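Local coordinates for protein ethylbenzene dehydrogenase alpha-subunit (Aromatoleum aromaticum, PDB 2IVF) that is the alpha-subunit of a molybdopterin oxidoreductase family enzyme and binds a molybdenum atom, two pterin guanine dinucleotides and an iron/sulfur cluster, at residues H453-E458 with A824-P829; G575-E580 with K941-A946; Y815-W820 with G947-F952. All coordinates share one frame; numbering follows the deposited sequence.

Contact 1: residues H453-E458 with A824-P829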
loop_
_atom_site.group_PDB
_atom_site.type_symbol
_atom_site.label_atom_id
_atom_site.label_comp_id
_atom_site.label_asym_id
_atom_site.label_seq_id
_atom_site.Cartn_x
_atom_site.Cartn_y
_atom_site.Cartn_z
ATOM N N HIS A 453 8.677 5.878 24.455
ATOM C CA HIS A 453 10.065 5.649 24.787
ATOM C C HIS A 453 10.853 5.110 23.574
ATOM O O HIS A 453 11.805 4.351 23.749
ATOM C CB HIS A 453 10.165 4.633 25.939
ATOM C CG HIS A 453 9.624 5.139 27.229
ATOM N ND1 HIS A 453 10.090 6.293 27.808
ATOM C CD2 HIS A 453 8.630 4.687 28.029
ATOM C CE1 HIS A 453 9.416 6.531 28.919
ATOM N NE2 HIS A 453 8.529 5.570 29.085
ATOM N N GLY A 454 10.489 5.489 22.352
ATOM C CA GLY A 454 11.236 5.022 21.185
ATOM C C GLY A 454 12.700 5.437 21.294
ATOM O O GLY A 454 13.563 4.768 20.773
ATOM N N ASP A 455 12.972 6.568 21.935
ATOM C CA ASP A 455 14.359 7.011 22.088
ATOM C C ASP A 455 15.136 5.964 22.861
ATOM O O ASP A 455 16.216 5.588 22.437
ATOM C CB ASP A 455 14.487 8.413 22.747
ATOM C CG ASP A 455 13.818 8.524 24.077
ATOM O OD1 ASP A 455 12.942 7.697 24.434
ATOM O OD2 ASP A 455 14.130 9.528 24.750
ATOM N N LEU A 456 14.563 5.454 23.957
ATOM C CA LEU A 456 15.206 4.386 24.734
ATOM C C LEU A 456 15.387 3.129 23.972
ATOM O O LEU A 456 16.418 2.480 24.087
ATOM C CB LEU A 456 14.428 4.058 25.993
ATOM C CG LEU A 456 14.549 5.123 27.085
ATOM C CD1 LEU A 456 13.599 4.749 28.251
ATOM C CD2 LEU A 456 16.001 5.330 27.612
ATOM N N MET A 457 14.360 2.766 23.203
ATOM C CA MET A 457 14.428 1.601 22.339
ATOM C C MET A 457 15.523 1.706 21.306
ATOM O O MET A 457 16.225 0.730 21.025
ATOM C CB MET A 457 13.070 1.451 21.639
ATOM C CG MET A 457 11.900 1.190 22.629
ATOM S SD MET A 457 10.199 1.432 21.957
ATOM C CE MET A 457 10.203 0.491 20.442
ATOM N N GLU A 458 15.627 2.890 20.688
ATOM C CA GLU A 458 16.681 3.179 19.725
ATOM C C GLU A 458 18.058 3.247 20.391
ATOM O O GLU A 458 18.992 2.683 19.882
ATOM C CB GLU A 458 16.417 4.515 18.997
ATOM C CG GLU A 458 15.258 4.445 18.018
ATOM C CD GLU A 458 14.691 5.824 17.683
ATOM O OE1 GLU A 458 15.493 6.770 17.704
ATOM O OE2 GLU A 458 13.469 5.942 17.400
ATOM N N ALA A 824 15.314 11.027 35.874
ATOM C CA ALA A 824 14.290 10.202 35.190
ATOM C C ALA A 824 14.681 8.744 35.072
ATOM O O ALA A 824 13.853 7.930 34.657
ATOM C CB ALA A 824 14.032 10.707 33.769
ATOM N N GLY A 825 15.932 8.424 35.383
ATOM C CA GLY A 825 16.414 7.051 35.278
ATOM C C GLY A 825 16.761 6.702 33.844
ATOM O O GLY A 825 16.760 5.538 33.471
ATOM N N GLU A 826 17.083 7.710 33.036
ATOM C CA GLU A 826 17.417 7.458 31.624
ATOM C C GLU A 826 18.848 7.874 31.209
ATOM O O GLU A 826 19.141 8.035 30.002
ATOM C CB GLU A 826 16.394 8.137 30.713
ATOM C CG GLU A 826 15.034 7.616 30.888
ATOM C CD GLU A 826 14.054 8.105 29.870
ATOM O OE1 GLU A 826 14.461 8.414 28.727
ATOM O OE2 GLU A 826 12.853 8.137 30.227
ATOM N N SER A 827 19.753 8.019 32.159
ATOM C CA SER A 827 21.145 8.357 31.805
ATOM C C SER A 827 21.795 7.296 30.937
ATOM O O SER A 827 22.565 7.625 30.034
ATOM C CB SER A 827 21.969 8.571 33.049
ATOM O OG SER A 827 21.889 7.435 33.905
ATOM N N LEU A 828 21.463 6.028 31.181
ATOM C CA LEU A 828 21.826 4.949 30.270
ATOM C C LEU A 828 20.599 4.445 29.529
ATOM O O LEU A 828 19.471 4.592 30.018
ATOM C CB LEU A 828 22.466 3.777 31.035
ATOM C CG LEU A 828 23.917 3.911 31.517
ATOM C CD1 LEU A 828 24.291 2.726 32.414
ATOM C CD2 LEU A 828 24.914 4.039 30.309
ATOM N N PRO A 829 20.813 3.795 28.375
ATOM C CA PRO A 829 19.657 3.154 27.742
ATOM C C PRO A 829 19.070 2.152 28.745
ATOM O O PRO A 829 19.791 1.547 29.518
ATOM C CB PRO A 829 20.239 2.445 26.522
ATOM C CG PRO A 829 21.612 3.052 26.334
ATOM C CD PRO A 829 22.073 3.507 27.661
HETATM O O HOH W 1 16.133 8.345 26.553
#
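The carboxylate of E826 is clamped between methyl groups. L456 CD1 lies over one face, 3.8 Å from E826 CD. L943 CD1 packs against the other face. The imidazole of H453 meets the same carboxylate obliquely, with CE1 4.0 Å from E826 OE2 and the two planes 75° apart. The contact joins the N-terminal turn of helix 454-467, in the molybdopterin oxidoreductase family region, to the loop that follows helix 819-824. H453 is the N-cap residue of the first helix. The second helix ends at G825 in a Schellman motif, with positive phi, and the side chain of E826, next in the chain, points toward helix 454-467. E826 reaches across in an extended chain (chi2 -171°) and crosses L456 at about a right angle. L456 CD2 touches the other oxygen, 3.6 Å from E826 OE1. The same methyl also packs on P829 CA at 4.3 Å.

The polar ends of E826 and D455 are both acidic, with E826 OE1 4.1 Å from D455 OD2. K941, outside both segments, lies among them and would offset their charge. Its NZ pairs with D455 OD1 and E826 OE1 in salt bridges and hydrogen-bonds to H453 ND1. K832 pairs with E826 OE2, and H944 bonds to D455 OD2. A buried glutamate is thus held from several directions. One water also spans the two acids: it donates to E826 OE1 at 2.7 Å and, weakly, to D455 OD2 at 2.9 Å.

Contact 2: residues G575-E580 with K941-A946; sequences GAYLDE and KPLHLA
Y577 is the first residue along helix 574-583 to meet the segment 941-946. Its ring meets P942 obliquely, with Y577 CD2 3.5 Å from P942 CB. Farther out on the ring, Y577 CE1 approaches L943 CD2 at 4.4 Å, a looser contact. Nearer the backbone, Y577 CB touches L945 CD1 at 3.9 Å. CG stands anti to the carbonyl carbon (chi1 -82°), which sends the ring along P942 toward L943. W820 meets the Y577 ring edge-to-face, and K572 makes a cation-pi contact with it.

L578 comes next and also packs on L945. The methyl L945 CD1, already against Y577 CB, presses on the helix backbone, 3.5 Å from L578 N. The second methyl, L945 CD2, meets L578 CD1 at 3.9 Å. M548 of helix 546-553 touches both leucines and extends the apolar layer.

E580, about one turn after Y577, directs its carboxylate elsewhere, to K572, K584 and the indole NE1 of W820.

In the partner segment, P942 and L945 sit three residues apart and both point toward the helix. The bond from L945 N to P942 O, 3.0 Å, belongs to the tight turn that brings them together. The arrangement is apolar packing of an alpha-helix against a short 3-10 turn, set in the long loop between strands 915-917 and 969-975.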
loop_
_atom_site.group_PDB
_atom_site.type_symbol
_atom_site.label_atom_id
_atom_site.label_comp_id
_atom_site.label_asym_id
_atom_site.label_seq_id
_atom_site.Cartn_x
_atom_site.Cartn_y
_atom_site.Cartn_z
ATOM N N GLY A 575 3.869 19.883 31.120
ATOM C CA GLY A 575 3.813 21.345 31.234
ATOM C C GLY A 575 4.700 21.954 32.297
ATOM O O GLY A 575 5.171 23.101 32.167
ATOM N N ALA A 576 4.901 21.194 33.367
ATOM C CA ALA A 576 5.844 21.539 34.415
ATOM C C ALA A 576 7.285 21.510 33.901
ATOM O O ALA A 576 8.070 22.415 34.180
ATOM C CB ALA A 576 5.674 20.608 35.595
ATOM N N TYR A 577 7.634 20.469 33.155
ATOM C CA TYR A 577 8.901 20.435 32.452
ATOM C C TYR A 577 9.023 21.591 31.444
ATOM O O TYR A 577 10.069 22.228 31.360
ATOM C CB TYR A 577 9.075 19.102 31.733
ATOM C CG TYR A 577 9.583 17.961 32.607
ATOM C CD1 TYR A 577 10.930 17.872 32.955
ATOM C CD2 TYR A 577 8.730 16.953 33.038
ATOM C CE1 TYR A 577 11.419 16.788 33.727
ATOM C CE2 TYR A 577 9.196 15.875 33.816
ATOM C CZ TYR A 577 10.541 15.788 34.166
ATOM O OH TYR A 577 10.993 14.721 34.959
ATOM N N LEU A 578 7.949 21.877 30.705
ATOM C CA LEU A 578 7.940 23.033 29.785
ATOM C C LEU A 578 8.256 24.351 30.486
ATOM O O LEU A 578 9.099 25.128 30.025
ATOM C CB LEU A 578 6.581 23.139 29.085
ATOM C CG LEU A 578 6.356 24.285 28.095
ATOM C CD1 LEU A 578 7.346 24.280 26.967
ATOM C CD2 LEU A 578 4.952 24.169 27.563
ATOM N N ASP A 579 7.563 24.605 31.589
ATOM C CA ASP A 579 7.814 25.819 32.352
ATOM C C ASP A 579 9.259 25.931 32.787
ATOM O O ASP A 579 9.819 27.017 32.774
ATOM C CB ASP A 579 6.906 25.894 33.579
ATOM C CG ASP A 579 5.504 26.364 33.235
ATOM O OD1 ASP A 579 5.171 26.508 32.020
ATOM O OD2 ASP A 579 4.730 26.576 34.192
ATOM N N GLU A 580 9.841 24.817 33.226
ATOM C CA GLU A 580 11.227 24.791 33.674
ATOM C C GLU A 580 12.153 25.070 32.489
ATOM O O GLU A 580 13.108 25.833 32.580
ATOM C CB GLU A 580 11.546 23.426 34.279
ATOM C CG GLU A 580 12.906 23.400 34.924
ATOM C CD GLU A 580 13.397 22.009 35.230
ATOM O OE1 GLU A 580 12.576 21.082 35.361
ATOM O OE2 GLU A 580 14.621 21.845 35.353
ATOM N N LYS A 941 6.927 13.192 24.983
ATOM C CA LYS A 941 7.899 12.794 26.000
ATOM C C LYS A 941 8.523 14.036 26.611
ATOM O O LYS A 941 9.216 14.773 25.928
ATOM C CB LYS A 941 8.971 11.825 25.436
ATOM C CG LYS A 941 9.941 11.367 26.540
ATOM C CD LYS A 941 10.547 10.020 26.243
ATOM C CE LYS A 941 11.655 9.674 27.225
ATOM N NZ LYS A 941 12.105 8.249 27.055
ATOM N N PRO A 942 8.232 14.310 27.892
ATOM C CA PRO A 942 8.686 15.564 28.480
ATOM C C PRO A 942 10.206 15.786 28.473
ATOM O O PRO A 942 10.639 16.935 28.455
ATOM C CB PRO A 942 8.190 15.474 29.923
ATOM C CG PRO A 942 7.083 14.605 29.879
ATOM C CD PRO A 942 7.449 13.538 28.859
ATOM N N LEU A 943 10.996 14.692 28.482
ATOM C CA LEU A 943 12.456 14.808 28.518
ATOM C C LEU A 943 12.942 15.456 27.223
ATOM O O LEU A 943 14.017 16.039 27.182
ATOM C CB LEU A 943 13.126 13.442 28.685
ATOM C CG LEU A 943 12.918 12.756 30.036
ATOM C CD1 LEU A 943 13.758 11.464 30.045
ATOM C CD2 LEU A 943 13.283 13.696 31.142
ATOM N N HIS A 944 12.120 15.412 26.189
ATOM C CA HIS A 944 12.466 16.079 24.941
ATOM C C HIS A 944 12.245 17.579 24.891
ATOM O O HIS A 944 12.467 18.180 23.860
ATOM C CB HIS A 944 11.837 15.366 23.767
ATOM C CG HIS A 944 12.245 13.939 23.671
ATOM N ND1 HIS A 944 11.823 13.119 22.641
ATOM C CD2 HIS A 944 13.100 13.198 24.417
ATOM C CE1 HIS A 944 12.315 11.904 22.822
ATOM N NE2 HIS A 944 13.127 11.933 23.869
ATOM N N LEU A 945 11.915 18.179 26.045
ATOM C CA LEU A 945 11.939 19.612 26.241
ATOM C C LEU A 945 13.321 20.026 26.727
ATOM O O LEU A 945 13.607 21.199 26.830
ATOM C CB LEU A 945 10.874 20.009 27.260
ATOM C CG LEU A 945 9.425 19.870 26.745
ATOM C CD1 LEU A 945 8.437 19.766 27.900
ATOM C CD2 LEU A 945 9.077 21.041 25.799
ATOM N N ALA A 946 14.198 19.064 27.003
ATOM C CA ALA A 946 15.475 19.381 27.625
ATOM C C ALA A 946 16.353 20.211 26.715
ATOM O O ALA A 946 16.379 19.997 25.531
ATOM C CB ALA A 946 16.218 18.110 28.045
#

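Contact 3: residues Y815-W820 with G947-F952; sequences YLDHDW and GGYEQF
H818 lays its CB over one face of the Y949 ring, a CH-pi contact with CB 4.3 Å from the ring centroid. The imidazole itself is turned edge-on to that face, in an offset edge-to-face pair with planes 82° apart. F952 joins them and completes an aromatic cluster. Its ring meets H818 obliquely, with F952 CE2 3.7 Å from H818 CB, while Y949 CD2 sits over the centre of its face. Y949 and F952 are the two ends of a type I beta turn, which brings both rings to the same partner. The turn lies in the loop between strands 915-917 and 969-975, both part of the mixed six-stranded sheet.

L816 packs on both rings of the turn. L816 CD1 comes to the edge of F952, 3.9 Å from CZ, and L816 CD2 meets Y949 CE2 at 4.0 Å. The amide of Q951, bonded elsewhere to H808, H230 and Q813, packs its NE2 near L816 CD2. At the edge of the Y949 ring, Y949 OH is modelled only 2.4 Å from D817 OD1. This is very short for a hydrogen bond, so its length is doubtful.

H818 is also the N-cap of helix 819-824. Its CG is anti to the backbone N (chi1 -176°), which carries the ring across to the loop. ND1 accepts from W820 N at 3.2 Å, close to the ring plane. Both ring nitrogens are used and the ring rotation is fixed, because H818 NE2 donates to G947 O at 2.6 Å.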
loop_
_atom_site.group_PDB
_atom_site.type_symbol
_atom_site.label_atom_id
_atom_site.label_comp_id
_atom_site.label_asym_id
_atom_site.label_seq_id
_atom_site.Cartn_x
_atom_site.Cartn_y
_atom_site.Cartn_z
ATOM N N TYR A 815 25.745 7.502 27.533
ATOM C CA TYR A 815 25.481 8.086 28.848
ATOM C C TYR A 815 25.087 9.560 28.731
ATOM O O TYR A 815 25.912 10.396 28.347
ATOM C CB TYR A 815 26.688 7.859 29.740
ATOM C CG TYR A 815 26.472 8.189 31.193
ATOM C CD1 TYR A 815 25.532 7.508 31.951
ATOM C CD2 TYR A 815 27.213 9.160 31.813
ATOM C CE1 TYR A 815 25.328 7.829 33.310
ATOM C CE2 TYR A 815 27.012 9.476 33.141
ATOM C CZ TYR A 815 26.085 8.805 33.889
ATOM O OH TYR A 815 25.909 9.115 35.236
ATOM N N LEU A 816 23.827 9.886 29.039
ATOM C CA LEU A 816 23.358 11.291 28.996
ATOM C C LEU A 816 23.283 11.785 30.420
ATOM O O LEU A 816 22.378 11.426 31.165
ATOM C CB LEU A 816 22.019 11.426 28.288
ATOM C CG LEU A 816 22.022 10.796 26.886
ATOM C CD1 LEU A 816 20.606 10.738 26.283
ATOM C CD2 LEU A 816 22.948 11.544 25.928
ATOM N N ASP A 817 24.270 12.576 30.799
ATOM C CA ASP A 817 24.457 12.950 32.221
ATOM C C ASP A 817 23.793 14.272 32.608
ATOM O O ASP A 817 24.128 14.866 33.616
ATOM C CB ASP A 817 25.927 12.868 32.614
ATOM C CG ASP A 817 26.764 14.038 32.101
ATOM O OD1 ASP A 817 26.422 14.637 31.042
ATOM O OD2 ASP A 817 27.760 14.365 32.767
ATOM N N HIS A 818 22.829 14.679 31.794
ATOM C CA HIS A 818 21.971 15.833 32.007
ATOM C C HIS A 818 21.065 15.501 33.186
ATOM O O HIS A 818 20.540 14.396 33.285
ATOM C CB HIS A 818 21.164 16.030 30.706
ATOM C CG HIS A 818 20.286 17.238 30.677
ATOM N ND1 HIS A 818 19.129 17.342 31.421
ATOM C CD2 HIS A 818 20.364 18.375 29.942
ATOM C CE1 HIS A 818 18.560 18.515 31.185
ATOM N NE2 HIS A 818 19.291 19.163 30.290
ATOM N N ASP A 819 20.860 16.479 34.063
ATOM C CA ASP A 819 20.057 16.310 35.295
ATOM C C ASP A 819 18.704 15.661 35.102
ATOM O O ASP A 819 18.324 14.788 35.876
ATOM C CB ASP A 819 19.877 17.665 35.992
ATOM C CG ASP A 819 21.183 18.201 36.565
ATOM O OD1 ASP A 819 22.121 17.402 36.793
ATOM O OD2 ASP A 819 21.254 19.427 36.821
ATOM N N TRP A 820 17.983 16.062 34.064
ATOM C CA TRP A 820 16.667 15.486 33.803
ATOM C C TRP A 820 16.758 13.991 33.538
ATOM O O TRP A 820 15.916 13.207 34.000
ATOM C CB TRP A 820 16.014 16.147 32.601
ATOM C CG TRP A 820 15.520 17.550 32.830
ATOM C CD1 TRP A 820 15.936 18.436 33.733
ATOM C CD2 TRP A 820 14.591 18.230 31.988
ATOM N NE1 TRP A 820 15.264 19.635 33.572
ATOM C CE2 TRP A 820 14.439 19.524 32.486
ATOM C CE3 TRP A 820 13.858 17.845 30.869
ATOM C CZ2 TRP A 820 13.561 20.442 31.913
ATOM C CZ3 TRP A 820 12.998 18.754 30.294
ATOM C CH2 TRP A 820 12.866 20.035 30.809
ATOM N N GLY A 947 17.097 21.138 27.306
ATOM C CA GLY A 947 18.163 21.829 26.614
ATOM C C GLY A 947 19.416 21.772 27.473
ATOM O O GLY A 947 19.556 20.898 28.330
ATOM N N GLY A 948 20.332 22.700 27.238
ATOM C CA GLY A 948 21.564 22.790 28.026
ATOM C C GLY A 948 22.438 21.570 27.837
ATOM O O GLY A 948 23.095 21.121 28.772
ATOM N N TYR A 949 22.410 20.999 26.631
ATOM C CA TYR A 949 23.246 19.863 26.301
ATOM C C TYR A 949 23.418 19.846 24.791
ATOM O O TYR A 949 22.457 19.979 24.046
ATOM C CB TYR A 949 22.553 18.571 26.719
ATOM C CG TYR A 949 23.424 17.458 27.208
ATOM C CD1 TYR A 949 24.161 17.611 28.361
ATOM C CD2 TYR A 949 23.452 16.222 26.549
ATOM C CE1 TYR A 949 24.919 16.609 28.842
ATOM C CE2 TYR A 949 24.213 15.184 27.037
ATOM C CZ TYR A 949 24.957 15.400 28.189
ATOM O OH TYR A 949 25.710 14.437 28.731
ATOM N N GLU A 950 24.629 19.618 24.336
ATOM C CA GLU A 950 24.919 19.736 22.916
ATOM C C GLU A 950 23.873 19.108 22.016
ATOM O O GLU A 950 23.330 19.763 21.102
ATOM C CB GLU A 950 26.287 19.128 22.622
ATOM C CG GLU A 950 26.710 19.442 21.221
ATOM C CD GLU A 950 28.168 19.748 21.067
ATOM O OE1 GLU A 950 28.888 19.941 22.086
ATOM O OE2 GLU A 950 28.585 19.808 19.890
ATOM N N GLN A 951 23.582 17.841 22.251
ATOM C CA GLN A 951 22.706 17.109 21.335
ATOM C C GLN A 951 21.217 17.241 21.664
ATOM O O GLN A 951 20.382 16.651 21.001
ATOM C CB GLN A 951 23.074 15.638 21.266
ATOM C CG GLN A 951 23.025 14.862 22.587
ATOM C CD GLN A 951 24.414 14.610 23.092
ATOM O OE1 GLN A 951 25.167 15.561 23.309
ATOM N NE2 GLN A 951 24.779 13.345 23.271
ATOM N N PHE A 952 20.899 17.985 22.712
ATOM C CA PHE A 952 19.513 18.306 23.056
ATOM C C PHE A 952 19.182 19.651 22.437
ATOM O O PHE A 952 19.576 20.702 22.955
ATOM C CB PHE A 952 19.325 18.326 24.571
ATOM C CG PHE A 952 19.528 16.970 25.254
ATOM C CD1 PHE A 952 19.679 15.797 24.540
ATOM C CD2 PHE A 952 19.527 16.898 26.640
ATOM C CE1 PHE A 952 19.865 14.586 25.193
ATOM C CE2 PHE A 952 19.724 15.693 27.304
ATOM C CZ PHE A 952 19.886 14.544 26.589
#

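How the contacts relate
All three contacts are buried, so they differ in chemistry more than in depth. Contact 1 is charged, with one bridging water, contact 2 wholly apolar, and contact 3 aromatic with direct polar bonds. They share elements. Segments 941-946 and 947-952 run on from each other in one loop. Helix 819-824 likewise begins in contact 3 and ends in contact 1. W820 ties contact 3 to contact 2, through its NE1 to E580 OE2 and its ring beside A946. A backbone bond from L816 N to S827 O links contacts 3 and 1. Contact 1 comes nearest the cofactors, since M457 touches the MGD ligand.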